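Local coordinates for universal stress protein (Pseudomonas aeruginosa UCBPP-PA14, PDB 7MQ5), which is of unknown molecular function but, as a putative universal stress protein of the HUP clan, probably takes part in bacterial stress responses, at residues A106-R117 with L255-T266. Numbering follows the deposited sequence.
Sequences AILTPDDWKLLR and LIGNTAEVVLDT
The indole plane of Trp113 stands nearly perpendicular, 80°, to the carboxylate plane of Asp265. The indole reaches OD1 with its edge: Trp113 NE1 donates to Asp265 OD1 over 3.2 Å, the acceptor near the ring plane. Leu108 N lies 2.9 Å from Asp265 OD1, a straighter bond (165° against 148°), and arrives from the opposite face of the carboxylate. One oxygen is therefore gripped by two N-H groups, while a water ties Asp265 OD2 to Leu108 O and, weakly, to Trp113 NE1. The six-membered end of the indole leans on Leu264, whose CD1 comes 3.3 Å from Trp113 CH2, and Trp113 CZ3 lies 3.8 Å from Ile256 CG2. With CG anti to its carbonyl carbon, Leu108 lays CD1 over one indole face, and Leu116 CD1 covers that same face before meeting Leu264 CD1 tip to tip at 3.8 Å. The loop leading into helix 110-118, with that helix, thus packs on helix 258-264 and the residue following it. Two alpha/beta halves meet here at antiparallel strands 123-126 and 270-274, consistent with a tandem universal stress protein architecture. Lys127 bonds Ala106 O and Leu264 O, bridging both segments. Two N-H donors and a water should stabilise Asp265 as a carboxylate, and the bond at NE1 together with the leucines on one face should restrict rotation of the indole.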
loop_
_atom_site.group_PDB
_atom_site.type_symbol
_atom_site.label_atom_id
_atom_site.label_comp_id
_atom_site.label_asym_id
_atom_site.label_seq_id
_atom_site.Cartn_x
_atom_site.Cartn_y
_atom_site.Cartn_z
ATOM N N ALA A 106 6.006 -1.384 15.461
ATOM C CA ALA A 106 5.817 -1.675 14.014
ATOM C C ALA A 106 4.746 -2.747 13.749
ATOM O O ALA A 106 4.311 -2.864 12.603
ATOM C CB ALA A 106 7.131 -2.071 13.386
ATOM N N ILE A 107 4.287 -3.435 14.797
ATOM C CA ILE A 107 3.305 -4.553 14.658
ATOM C C ILE A 107 1.909 -4.016 14.321
ATOM O O ILE A 107 1.371 -3.208 15.113
ATOM C CB ILE A 107 3.286 -5.382 15.958
ATOM C CG1 ILE A 107 4.684 -5.873 16.349
ATOM C CG2 ILE A 107 2.290 -6.524 15.859
ATOM C CD1 ILE A 107 5.337 -6.769 15.325
ATOM N N LEU A 108 1.311 -4.488 13.224
ATOM C CA LEU A 108 -0.066 -4.051 12.878
ATOM C C LEU A 108 -1.056 -4.708 13.848
ATOM O O LEU A 108 -0.795 -5.822 14.345
ATOM C CB LEU A 108 -0.406 -4.446 11.439
ATOM C CG LEU A 108 0.519 -3.932 10.344
ATOM C CD1 LEU A 108 -0.062 -4.292 8.986
ATOM C CD2 LEU A 108 0.762 -2.431 10.441
ATOM N N THR A 109 -2.183 -4.048 14.073
ATOM C CA THR A 109 -3.212 -4.631 14.963
ATOM C C THR A 109 -3.928 -5.782 14.266
ATOM O O THR A 109 -3.947 -5.879 13.041
ATOM C CB THR A 109 -4.249 -3.587 15.377
ATOM O OG1 THR A 109 -5.083 -3.286 14.253
ATOM C CG2 THR A 109 -3.607 -2.336 15.939
ATOM N N PRO A 110 -4.556 -6.701 15.025
ATOM C CA PRO A 110 -5.337 -7.766 14.405
ATOM C C PRO A 110 -6.418 -7.214 13.459
ATOM O O PRO A 110 -6.644 -7.804 12.425
ATOM C CB PRO A 110 -5.920 -8.493 15.623
ATOM C CG PRO A 110 -4.880 -8.295 16.696
ATOM C CD PRO A 110 -4.401 -6.879 16.484
ATOM N N ASP A 111 -7.037 -6.083 13.802
ATOM C CA ASP A 111 -8.101 -5.552 12.909
ATOM C C ASP A 111 -7.455 -5.007 11.623
ATOM O O ASP A 111 -8.050 -5.171 10.548
ATOM C CB ASP A 111 -8.980 -4.523 13.612
ATOM C CG ASP A 111 -10.234 -4.216 12.812
ATOM O OD1 ASP A 111 -11.185 -5.039 12.845
ATOM O OD2 ASP A 111 -10.204 -3.223 12.091
ATOM N N ASP A 112 -6.280 -4.377 11.731
ATOM C CA ASP A 112 -5.528 -3.906 10.534
ATOM C C ASP A 112 -5.263 -5.102 9.609
ATOM O O ASP A 112 -5.375 -4.973 8.379
ATOM C CB ASP A 112 -4.150 -3.341 10.904
ATOM C CG ASP A 112 -4.086 -1.982 11.583
ATOM O OD1 ASP A 112 -4.996 -1.175 11.344
ATOM O OD2 ASP A 112 -3.073 -1.733 12.331
ATOM N N TRP A 113 -4.899 -6.239 10.192
ATOM C CA TRP A 113 -4.618 -7.443 9.374
ATOM C C TRP A 113 -5.887 -7.914 8.657
ATOM O O TRP A 113 -5.783 -8.329 7.492
ATOM C CB TRP A 113 -3.958 -8.534 10.219
ATOM C CG TRP A 113 -2.469 -8.386 10.232
ATOM C CD1 TRP A 113 -1.637 -8.065 11.266
ATOM C CD2 TRP A 113 -1.641 -8.443 9.060
ATOM N NE1 TRP A 113 -0.340 -8.002 10.817
ATOM C CE2 TRP A 113 -0.321 -8.183 9.462
ATOM C CE3 TRP A 113 -1.914 -8.656 7.707
ATOM C CZ2 TRP A 113 0.741 -8.214 8.557
ATOM C CZ3 TRP A 113 -0.875 -8.645 6.807
ATOM C CH2 TRP A 113 0.434 -8.435 7.234
ATOM N N LYS A 114 -7.047 -7.848 9.308
ATOM C CA LYS A 114 -8.297 -8.284 8.637
ATOM C C LYS A 114 -8.619 -7.308 7.499
ATOM O O LYS A 114 -9.075 -7.758 6.444
ATOM C CB LYS A 114 -9.417 -8.414 9.669
ATOM C CG LYS A 114 -9.239 -9.609 10.596
ATOM C CD LYS A 114 -10.300 -9.749 11.657
ATOM C CE LYS A 114 -10.083 -10.974 12.520
ATOM N NZ LYS A 114 -11.074 -11.039 13.613
ATOM N N LEU A 115 -8.361 -6.019 7.705
ATOM C CA LEU A 115 -8.581 -5.036 6.618
ATOM C C LEU A 115 -7.681 -5.400 5.431
ATOM O O LEU A 115 -8.153 -5.417 4.279
ATOM C CB LEU A 115 -8.262 -3.625 7.119
ATOM C CG LEU A 115 -8.297 -2.536 6.053
ATOM C CD1 LEU A 115 -9.670 -2.433 5.422
ATOM C CD2 LEU A 115 -7.858 -1.205 6.634
ATOM N N LEU A 116 -6.402 -5.640 5.698
ATOM C CA LEU A 116 -5.475 -5.955 4.581
ATOM C C LEU A 116 -5.839 -7.268 3.889
ATOM O O LEU A 116 -5.665 -7.375 2.676
ATOM C CB LEU A 116 -4.049 -6.032 5.116
ATOM C CG LEU A 116 -3.446 -4.700 5.538
ATOM C CD1 LEU A 116 -2.087 -4.906 6.169
ATOM C CD2 LEU A 116 -3.356 -3.741 4.364
ATOM N N ARG A 117 -6.313 -8.247 4.651
ATOM C CA ARG A 117 -6.681 -9.560 4.079
ATOM C C ARG A 117 -7.864 -9.413 3.119
ATOM O O ARG A 117 -7.759 -9.864 1.962
ATOM C CB ARG A 117 -7.011 -10.495 5.246
ATOM C CG ARG A 117 -7.410 -11.901 4.843
ATOM C CD ARG A 117 -7.398 -12.807 6.062
ATOM N NE ARG A 117 -6.090 -12.820 6.709
ATOM C CZ ARG A 117 -5.790 -12.301 7.901
ATOM N NH1 ARG A 117 -6.717 -11.741 8.662
ATOM N NH2 ARG A 117 -4.548 -12.379 8.345
ATOM N N LEU A 255 -3.947 -15.644 2.175
ATOM C CA LEU A 255 -3.678 -14.953 0.885
ATOM C C LEU A 255 -2.627 -13.847 1.004
ATOM O O LEU A 255 -2.179 -13.370 -0.034
ATOM C CB LEU A 255 -5.004 -14.423 0.335
ATOM C CG LEU A 255 -5.683 -13.302 1.119
ATOM C CD1 LEU A 255 -5.142 -11.929 0.723
ATOM C CD2 LEU A 255 -7.192 -13.351 0.886
ATOM N N ILE A 256 -2.215 -13.468 2.205
ATOM C CA ILE A 256 -1.178 -12.398 2.303
ATOM C C ILE A 256 0.202 -13.006 1.996
ATOM O O ILE A 256 0.951 -12.435 1.168
ATOM C CB ILE A 256 -1.212 -11.716 3.683
ATOM C CG1 ILE A 256 -2.526 -10.970 3.934
ATOM C CG2 ILE A 256 -0.007 -10.808 3.847
ATOM C CD1 ILE A 256 -2.728 -9.762 3.093
ATOM N N GLY A 257 0.499 -14.149 2.607
ATOM C CA GLY A 257 1.795 -14.819 2.411
ATOM C C GLY A 257 2.799 -14.435 3.478
ATOM O O GLY A 257 2.729 -13.318 3.999
ATOM N N ASN A 258 3.791 -15.292 3.705
ATOM C CA ASN A 258 4.767 -15.028 4.792
ATOM C C ASN A 258 5.588 -13.764 4.535
ATOM O O ASN A 258 5.832 -13.013 5.498
ATOM C CB ASN A 258 5.737 -16.188 4.989
ATOM C CG ASN A 258 6.672 -15.950 6.158
ATOM O OD1 ASN A 258 6.244 -15.976 7.313
ATOM N ND2 ASN A 258 7.946 -15.719 5.870
ATOM N N THR A 259 6.045 -13.537 3.303
ATOM C CA THR A 259 6.923 -12.356 3.096
ATOM C C THR A 259 6.162 -11.086 3.469
ATOM O O THR A 259 6.685 -10.277 4.251
ATOM C CB THR A 259 7.465 -12.272 1.662
ATOM O OG1 THR A 259 8.310 -13.407 1.463
ATOM C CG2 THR A 259 8.246 -11.004 1.392
ATOM N N ALA A 260 4.969 -10.913 2.913
ATOM C CA ALA A 260 4.219 -9.674 3.199
ATOM C C ALA A 260 3.846 -9.605 4.685
ATOM O O ALA A 260 3.871 -8.497 5.233
ATOM C CB ALA A 260 3.014 -9.565 2.290
ATOM N N GLU A 261 3.539 -10.740 5.321
ATOM C CA GLU A 261 3.192 -10.707 6.768
ATOM C C GLU A 261 4.366 -10.137 7.569
ATOM O O GLU A 261 4.183 -9.184 8.358
ATOM C CB GLU A 261 2.854 -12.109 7.274
ATOM C CG GLU A 261 1.498 -12.613 6.822
ATOM C CD GLU A 261 1.161 -14.006 7.320
ATOM O OE1 GLU A 261 2.065 -14.678 7.859
ATOM O OE2 GLU A 261 -0.001 -14.414 7.175
ATOM N N VAL A 262 5.556 -10.682 7.346
ATOM C CA VAL A 262 6.739 -10.221 8.123
ATOM C C VAL A 262 7.069 -8.768 7.767
ATOM O O VAL A 262 7.286 -7.962 8.680
ATOM C CB VAL A 262 7.943 -11.150 7.888
ATOM C CG1 VAL A 262 9.197 -10.609 8.557
ATOM C CG2 VAL A 262 7.652 -12.571 8.355
ATOM N N VAL A 263 7.114 -8.436 6.480
ATOM C CA VAL A 263 7.491 -7.056 6.065
ATOM C C VAL A 263 6.501 -6.029 6.650
ATOM O O VAL A 263 6.935 -4.982 7.160
ATOM C CB VAL A 263 7.587 -7.008 4.527
ATOM C CG1 VAL A 263 7.707 -5.601 3.982
ATOM C CG2 VAL A 263 8.716 -7.900 4.035
ATOM N N LEU A 264 5.204 -6.303 6.579
ATOM C CA LEU A 264 4.203 -5.319 7.068
ATOM C C LEU A 264 4.338 -5.067 8.570
ATOM O O LEU A 264 4.020 -3.955 9.004
ATOM C CB LEU A 264 2.800 -5.825 6.718
ATOM C CG LEU A 264 2.283 -5.350 5.365
ATOM C CD1 LEU A 264 1.205 -6.275 4.809
ATOM C CD2 LEU A 264 1.801 -3.910 5.469
ATOM N N ASP A 265 4.791 -6.067 9.319
ATOM C CA ASP A 265 4.956 -5.951 10.791
ATOM C C ASP A 265 6.346 -5.414 11.156
ATOM O O ASP A 265 6.592 -5.261 12.359
ATOM C CB ASP A 265 4.741 -7.305 11.475
ATOM C CG ASP A 265 3.305 -7.616 11.879
ATOM O OD1 ASP A 265 2.424 -6.731 11.726
ATOM O OD2 ASP A 265 3.075 -8.745 12.352
ATOM N N THR A 266 7.200 -5.123 10.166
ATOM C CA THR A 266 8.609 -4.709 10.426
ATOM C C THR A 266 8.900 -3.319 9.850
ATOM O O THR A 266 9.648 -2.559 10.458
ATOM C CB THR A 266 9.602 -5.722 9.822
ATOM O OG1 THR A 266 9.282 -7.019 10.327
ATOM C CG2 THR A 266 11.052 -5.406 10.115
HETATM O O HOH W 1 0.740 -8.306 13.853
HETATM O O HOH W 2 -2.277 -12.868 7.315
#